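Local atomic coordinates of ATP-dependent Clp protease adapter protein ClpS 2 (Agrobacterium tumefaciens, PDB entry 4YJM), a protein that probably modulates which substrates the ClpAP protease degrades, acting as an N-end rule adaptor that binds the N-terminal domain of the chaperone ClpA. Residues A[23-29]-A[66-72]; A[42-47]-A[94-98]. All coordinates share one frame; numbering follows the deposited sequence.

Interaction 1 (A[23-29]-A[66-72])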
loop_
_atom_site.group_PDB
_atom_site.type_symbol
_atom_site.label_atom_id
_atom_site.label_comp_id
_atom_site.label_asym_id
_atom_site.label_seq_id
_atom_site.Cartn_x
_atom_site.Cartn_y
_atom_site.Cartn_z
ATOM N N LEU A 23 -9.094 -13.454 -3.466
ATOM C CA LEU A 23 -7.922 -12.640 -3.190
ATOM C C LEU A 23 -8.294 -11.180 -3.026
ATOM O O LEU A 23 -9.350 -10.737 -3.515
ATOM C CB LEU A 23 -6.891 -12.800 -4.312
ATOM C CG LEU A 23 -6.373 -14.223 -4.537
ATOM C CD1 LEU A 23 -5.268 -14.148 -5.576
ATOM C CD2 LEU A 23 -5.844 -14.832 -3.269
ATOM N N TYR A 24 -7.447 -10.450 -2.301
ATOM C CA TYR A 24 -7.682 -9.055 -1.937
ATOM C C TYR A 24 -6.541 -8.173 -2.427
ATOM O O TYR A 24 -5.359 -8.491 -2.265
ATOM C CB TYR A 24 -7.851 -8.903 -0.415
ATOM C CG TYR A 24 -9.246 -9.216 0.042
ATOM C CD1 TYR A 24 -9.766 -10.496 -0.078
ATOM C CD2 TYR A 24 -10.071 -8.226 0.565
ATOM C CE1 TYR A 24 -11.078 -10.788 0.291
ATOM C CE2 TYR A 24 -11.383 -8.513 0.963
ATOM C CZ TYR A 24 -11.870 -9.816 0.832
ATOM O OH TYR A 24 -13.167 -10.140 1.213
ATOM N N LYS A 25 -6.911 -7.077 -3.062
ATOM C CA LYS A 25 -5.939 -6.059 -3.456
ATOM C C LYS A 25 -5.512 -5.281 -2.226
ATOM O O LYS A 25 -6.347 -4.936 -1.392
ATOM C CB LYS A 25 -6.555 -5.101 -4.472
ATOM C CG LYS A 25 -7.063 -5.760 -5.726
ATOM C CD LYS A 25 -7.643 -4.764 -6.726
ATOM C CE LYS A 25 -8.935 -4.218 -6.242
ATOM N NZ LYS A 25 -9.692 -3.490 -7.304
ATOM N N VAL A 26 -4.227 -5.014 -2.101
ATOM C CA VAL A 26 -3.768 -3.978 -1.181
ATOM C C VAL A 26 -3.567 -2.693 -1.989
ATOM O O VAL A 26 -2.821 -2.700 -2.968
ATOM C CB VAL A 26 -2.446 -4.390 -0.476
ATOM C CG1 VAL A 26 -1.968 -3.280 0.448
ATOM C CG2 VAL A 26 -2.646 -5.691 0.277
ATOM N N MET A 27 -4.227 -1.623 -1.568
ATOM C CA MET A 27 -4.237 -0.329 -2.256
ATOM C C MET A 27 -3.458 0.673 -1.441
ATOM O O MET A 27 -3.682 0.792 -0.262
ATOM C CB MET A 27 -5.673 0.233 -2.436
ATOM C CG MET A 27 -6.702 -0.730 -3.041
ATOM S SD MET A 27 -6.200 -1.199 -4.675
ATOM C CE MET A 27 -6.573 0.313 -5.605
ATOM N N LEU A 28 -2.572 1.409 -2.087
ATOM C CA LEU A 28 -2.037 2.663 -1.552
ATOM C C LEU A 28 -2.932 3.843 -1.931
ATOM O O LEU A 28 -3.258 4.032 -3.122
ATOM C CB LEU A 28 -0.621 2.885 -2.100
ATOM C CG LEU A 28 -0.065 4.294 -1.854
ATOM C CD1 LEU A 28 0.268 4.478 -0.368
ATOM C CD2 LEU A 28 1.137 4.559 -2.737
ATOM N N LEU A 29 -3.283 4.688 -0.953
ATOM C CA LEU A 29 -4.083 5.891 -1.206
ATOM C C LEU A 29 -3.218 7.135 -1.335
ATOM O O LEU A 29 -2.209 7.265 -0.656
ATOM C CB LEU A 29 -5.114 6.146 -0.094
ATOM C CG LEU A 29 -6.062 5.006 0.282
ATOM C CD1 LEU A 29 -7.127 5.556 1.249
ATOM C CD2 LEU A 29 -6.733 4.406 -0.947
ATOM N N SER A 66 -5.803 6.185 -5.850
ATOM C CA SER A 66 -5.229 4.981 -5.246
ATOM C C SER A 66 -4.452 4.148 -6.269
ATOM O O SER A 66 -4.620 4.363 -7.458
ATOM C CB SER A 66 -6.333 4.122 -4.655
ATOM O OG SER A 66 -7.239 3.755 -5.682
ATOM N N ALA A 67 -3.659 3.178 -5.800
ATOM C CA ALA A 67 -2.880 2.279 -6.670
ATOM C C ALA A 67 -2.726 0.901 -6.041
ATOM O O ALA A 67 -2.533 0.805 -4.831
ATOM C CB ALA A 67 -1.508 2.855 -6.939
ATOM N N VAL A 68 -2.833 -0.161 -6.857
ATOM C CA VAL A 68 -2.667 -1.521 -6.350
ATOM C C VAL A 68 -1.215 -1.799 -6.081
ATOM O O VAL A 68 -0.369 -1.566 -6.942
ATOM C CB VAL A 68 -3.201 -2.588 -7.348
ATOM C CG1 VAL A 68 -3.044 -4.005 -6.756
ATOM C CG2 VAL A 68 -4.677 -2.323 -7.662
ATOM N N VAL A 69 -0.945 -2.364 -4.915
ATOM C CA VAL A 69 0.415 -2.732 -4.490
ATOM C C VAL A 69 0.690 -4.212 -4.718
ATOM O O VAL A 69 1.687 -4.587 -5.330
ATOM C CB VAL A 69 0.624 -2.387 -3.005
ATOM C CG1 VAL A 69 2.044 -2.751 -2.536
ATOM C CG2 VAL A 69 0.411 -0.916 -2.822
ATOM N N VAL A 70 -0.257 -5.033 -4.284
ATOM C CA VAL A 70 -0.163 -6.479 -4.350
ATOM C C VAL A 70 -1.596 -7.039 -4.276
ATOM O O VAL A 70 -2.492 -6.346 -3.793
ATOM C CB VAL A 70 0.727 -7.028 -3.220
ATOM C CG1 VAL A 70 0.085 -6.782 -1.847
ATOM C CG2 VAL A 70 1.044 -8.494 -3.421
ATOM N N VAL A 71 -1.800 -8.267 -4.750
ATOM C CA VAL A 71 -3.099 -8.947 -4.595
ATOM C C VAL A 71 -2.787 -10.327 -3.992
ATOM O O VAL A 71 -2.008 -11.116 -4.539
ATOM C CB VAL A 71 -3.838 -9.108 -5.912
ATOM C CG1 VAL A 71 -5.285 -9.613 -5.662
ATOM C CG2 VAL A 71 -3.818 -7.811 -6.761
ATOM N N CYS A 72 -3.338 -10.593 -2.801
ATOM C CA CYS A 72 -2.945 -11.788 -2.060
ATOM C C CYS A 72 -4.087 -12.280 -1.167
ATOM O O CYS A 72 -5.170 -11.716 -1.163
ATOM C CB CYS A 72 -1.701 -11.512 -1.214
ATOM S SG CYS A 72 -1.893 -10.167 -0.027
#
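An antiparallel strand pair, interrupted by a classic beta bulge, joins 23-29 to 66-72, with V26 facing both V69 and V70. The N-H of V26 donates a hydrogen bond to the O of V70 at 2.8 Å, while the O of V26 accepts one from the N of V69 at 2.7 Å; both donors sit nearly along the C=O axis. V69 has helix-like backbone angles (phi -99°, psi -48°), and this extra residue shifts the register by one. The pairing is regular beyond it: Y24 and C72 exchange two backbone bonds at one end, and L28 and A67 exchange two at the other.

On the side of the sheet carrying K25, M27, S66, V68 and V71, the methionine folds back over its neighbours. Bends at chi2 and chi3 lay its thioether across V68, SD lying 3.5 Å from V68 CG2, and bring CE of M27 to 3.5 Å from OG of S66. K25 runs beside V71, CG of K25 4.0 Å from CG2 of V71, before its chain passes roughly perpendicular to V68; its NZ leaves this strand pair to make a salt bridge with E100 on strand 97-101. L29 reaches back with CD2, 3.7 Å from CB of S66.

The other side carries V26, L28, A67 and V70. V26 and V70 run next to each other in a common direction, and CG2 of V26 meets CG1 of V70 at 3.6 Å. V69 turns toward strand 23-29 and sets CG2 4.0 Å from CB of L28. Helices cover this side: A77 packs on V26 and C72, and V57 on L28 and A67. Strand 23-29 also bonds to 97-101, placing it in the middle of the three-stranded antiparallel sheet, order 2-1-3, of the alpha/beta ClpS fold.

Interaction 2 (A[42-47]-A[94-98])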
loop_
_atom_site.group_PDB
_atom_site.type_symbol
_atom_site.label_atom_id
_atom_site.label_comp_id
_atom_site.label_asym_id
_atom_site.label_seq_id
_atom_site.Cartn_x
_atom_site.Cartn_y
_atom_site.Cartn_z
ATOM N N VAL A 42 8.640 2.622 3.128
ATOM C CA VAL A 42 7.552 1.754 3.601
ATOM C C VAL A 42 7.253 0.636 2.593
ATOM O O VAL A 42 7.156 -0.539 2.957
ATOM C CB VAL A 42 6.274 2.538 3.884
ATOM C CG1 VAL A 42 5.078 1.602 4.119
ATOM C CG2 VAL A 42 6.489 3.418 5.112
ATOM N N LEU A 43 7.145 0.996 1.321
ATOM C CA LEU A 43 6.899 0.013 0.266
ATOM C C LEU A 43 8.015 -1.023 0.187
ATOM O O LEU A 43 7.776 -2.204 -0.083
ATOM C CB LEU A 43 6.767 0.700 -1.101
ATOM C CG LEU A 43 5.536 1.608 -1.264
ATOM C CD1 LEU A 43 5.547 2.298 -2.595
ATOM C CD2 LEU A 43 4.239 0.808 -1.140
ATOM N N LYS A 44 9.258 -0.577 0.367
ATOM C CA LYS A 44 10.375 -1.495 0.347
ATOM C C LYS A 44 10.293 -2.463 1.554
ATOM O O LYS A 44 10.491 -3.685 1.409
ATOM C CB LYS A 44 11.710 -0.726 0.349
ATOM C CG LYS A 44 12.963 -1.611 0.307
ATOM C CD LYS A 44 13.013 -2.462 -0.964
ATOM C CE LYS A 44 14.376 -3.107 -1.154
ATOM N NZ LYS A 44 14.517 -3.726 -2.502
ATOM N N ALA A 45 10.049 -1.922 2.739
ATOM C CA ALA A 45 10.132 -2.731 3.969
ATOM C C ALA A 45 9.003 -3.769 4.047
ATOM O O ALA A 45 9.232 -4.899 4.429
ATOM C CB ALA A 45 10.085 -1.846 5.199
ATOM N N VAL A 46 7.795 -3.344 3.717
ATOM C CA VAL A 46 6.573 -4.148 3.912
ATOM C C VAL A 46 6.297 -5.024 2.689
ATOM O O VAL A 46 5.885 -6.166 2.844
ATOM C CB VAL A 46 5.378 -3.259 4.226
ATOM C CG1 VAL A 46 4.069 -4.096 4.383
ATOM C CG2 VAL A 46 5.643 -2.445 5.539
ATOM N N PHE A 47 6.567 -4.517 1.487
ATOM C CA PHE A 47 6.177 -5.229 0.260
ATOM C C PHE A 47 7.360 -5.634 -0.619
ATOM O O PHE A 47 7.169 -6.191 -1.704
ATOM C CB PHE A 47 5.191 -4.370 -0.550
ATOM C CG PHE A 47 3.971 -3.993 0.190
ATOM C CD1 PHE A 47 2.907 -4.870 0.278
ATOM C CD2 PHE A 47 3.863 -2.760 0.794
ATOM C CE1 PHE A 47 1.791 -4.534 0.930
ATOM C CE2 PHE A 47 2.722 -2.413 1.482
ATOM C CZ PHE A 47 1.668 -3.289 1.538
ATOM N N PRO A 94 -0.599 10.924 7.380
ATOM C CA PRO A 94 -1.909 10.357 7.035
ATOM C C PRO A 94 -1.828 9.149 6.102
ATOM O O PRO A 94 -2.874 8.660 5.693
ATOM C CB PRO A 94 -2.617 11.537 6.351
ATOM C CG PRO A 94 -1.530 12.279 5.686
ATOM C CD PRO A 94 -0.332 12.166 6.623
ATOM N N LEU A 95 -0.617 8.686 5.782
ATOM C CA LEU A 95 -0.416 7.517 4.917
ATOM C C LEU A 95 -1.380 6.373 5.216
ATOM O O LEU A 95 -1.480 5.895 6.347
ATOM C CB LEU A 95 1.029 6.999 5.058
ATOM C CG LEU A 95 1.399 5.793 4.197
ATOM C CD1 LEU A 95 1.337 6.160 2.712
ATOM C CD2 LEU A 95 2.776 5.362 4.585
ATOM N N MET A 96 -2.074 5.924 4.185
ATOM C CA MET A 96 -3.095 4.886 4.310
ATOM C C MET A 96 -3.038 3.819 3.230
ATOM O O MET A 96 -3.019 4.132 2.024
ATOM C CB MET A 96 -4.489 5.553 4.273
ATOM C CG MET A 96 -5.662 4.567 4.393
ATOM S SD MET A 96 -5.726 3.747 5.996
ATOM C CE MET A 96 -5.801 5.164 7.054
ATOM N N PHE A 97 -2.979 2.557 3.671
ATOM C CA PHE A 97 -3.148 1.394 2.809
ATOM C C PHE A 97 -4.465 0.710 3.166
ATOM O O PHE A 97 -4.792 0.608 4.344
ATOM C CB PHE A 97 -2.021 0.413 2.955
ATOM C CG PHE A 97 -0.696 0.927 2.479
ATOM C CD1 PHE A 97 -0.146 0.436 1.318
ATOM C CD2 PHE A 97 0.018 1.876 3.220
ATOM C CE1 PHE A 97 1.094 0.893 0.882
ATOM C CE2 PHE A 97 1.254 2.319 2.798
ATOM C CZ PHE A 97 1.786 1.840 1.643
ATOM N N THR A 98 -5.216 0.268 2.153
ATOM C CA THR A 98 -6.521 -0.370 2.384
ATOM C C THR A 98 -6.553 -1.720 1.670
ATOM O O THR A 98 -5.670 -2.019 0.878
ATOM C CB THR A 98 -7.689 0.507 1.869
ATOM O OG1 THR A 98 -7.589 0.609 0.442
ATOM C CG2 THR A 98 -7.615 1.900 2.410
#
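L95, just ahead of the last strand, meets V42 of helix 36-47 through one methyl each, CD2 of L95 lying 4.2 Å from CG2 of V42. The leucine's CG is anti to the backbone N (chi1 -179°), which carries its branch toward the helix; CD2 also lies in the plane of the F97 ring, at its edge. L95 touches L28 of the central strand and T34 of the loop after it as well.

F97 then brings its ring in among three helix residues. CD2 of L43 meets the ring edge close to its plane, 3.7 Å from CE1 of F97. CG1 of V42 comes in obliquely, 4.1 Å from CE2 of F97. The third neighbour is F47: the two rings are tilted by only 28° but offset, with centroids 5.6 Å from each other, so that contact is made at their rims, through CE2 of F47 and CE1 of F97 at 3.7 Å. A methyl of V46, CG1, lies over one face of the F47 ring, toward its rim. The backbone N of F97 is hydrogen-bonded to OG1 of T85 on helix 74-91, while A84 of that helix touches both F97 and V42.

No hydrogen bond crosses between 42-47 and 94-98; what joins them is apolar side-chain packing. V42, L43 and F47 present one side of their helix to the strand, helix-on-sheet packing that makes up part of the hydrophobic core of the alpha/beta ClpS fold.

Overall arrangement
Interactions 1 and 2 have centres about 10 Å apart and share one sheet, with strand 23-29 between the other two strands. M27 N to T98 O, at 2.9 Å, and L29 N to M96 O, at 3.0 Å, are probable hydrogen bonds that carry the pairing of interaction 1 onto 94-98. On the helix-covered side the contacts merge: CG1 of V69, the bulge residue, packs 3.6 Å from CG of F47. CZ of F47 also lies 3.8 Å from CG1 of V26, so F47 touches all three strands, through V69, V26 and F97. Along the chain the four segments alternate, so the two contacts interlock within a single small domain.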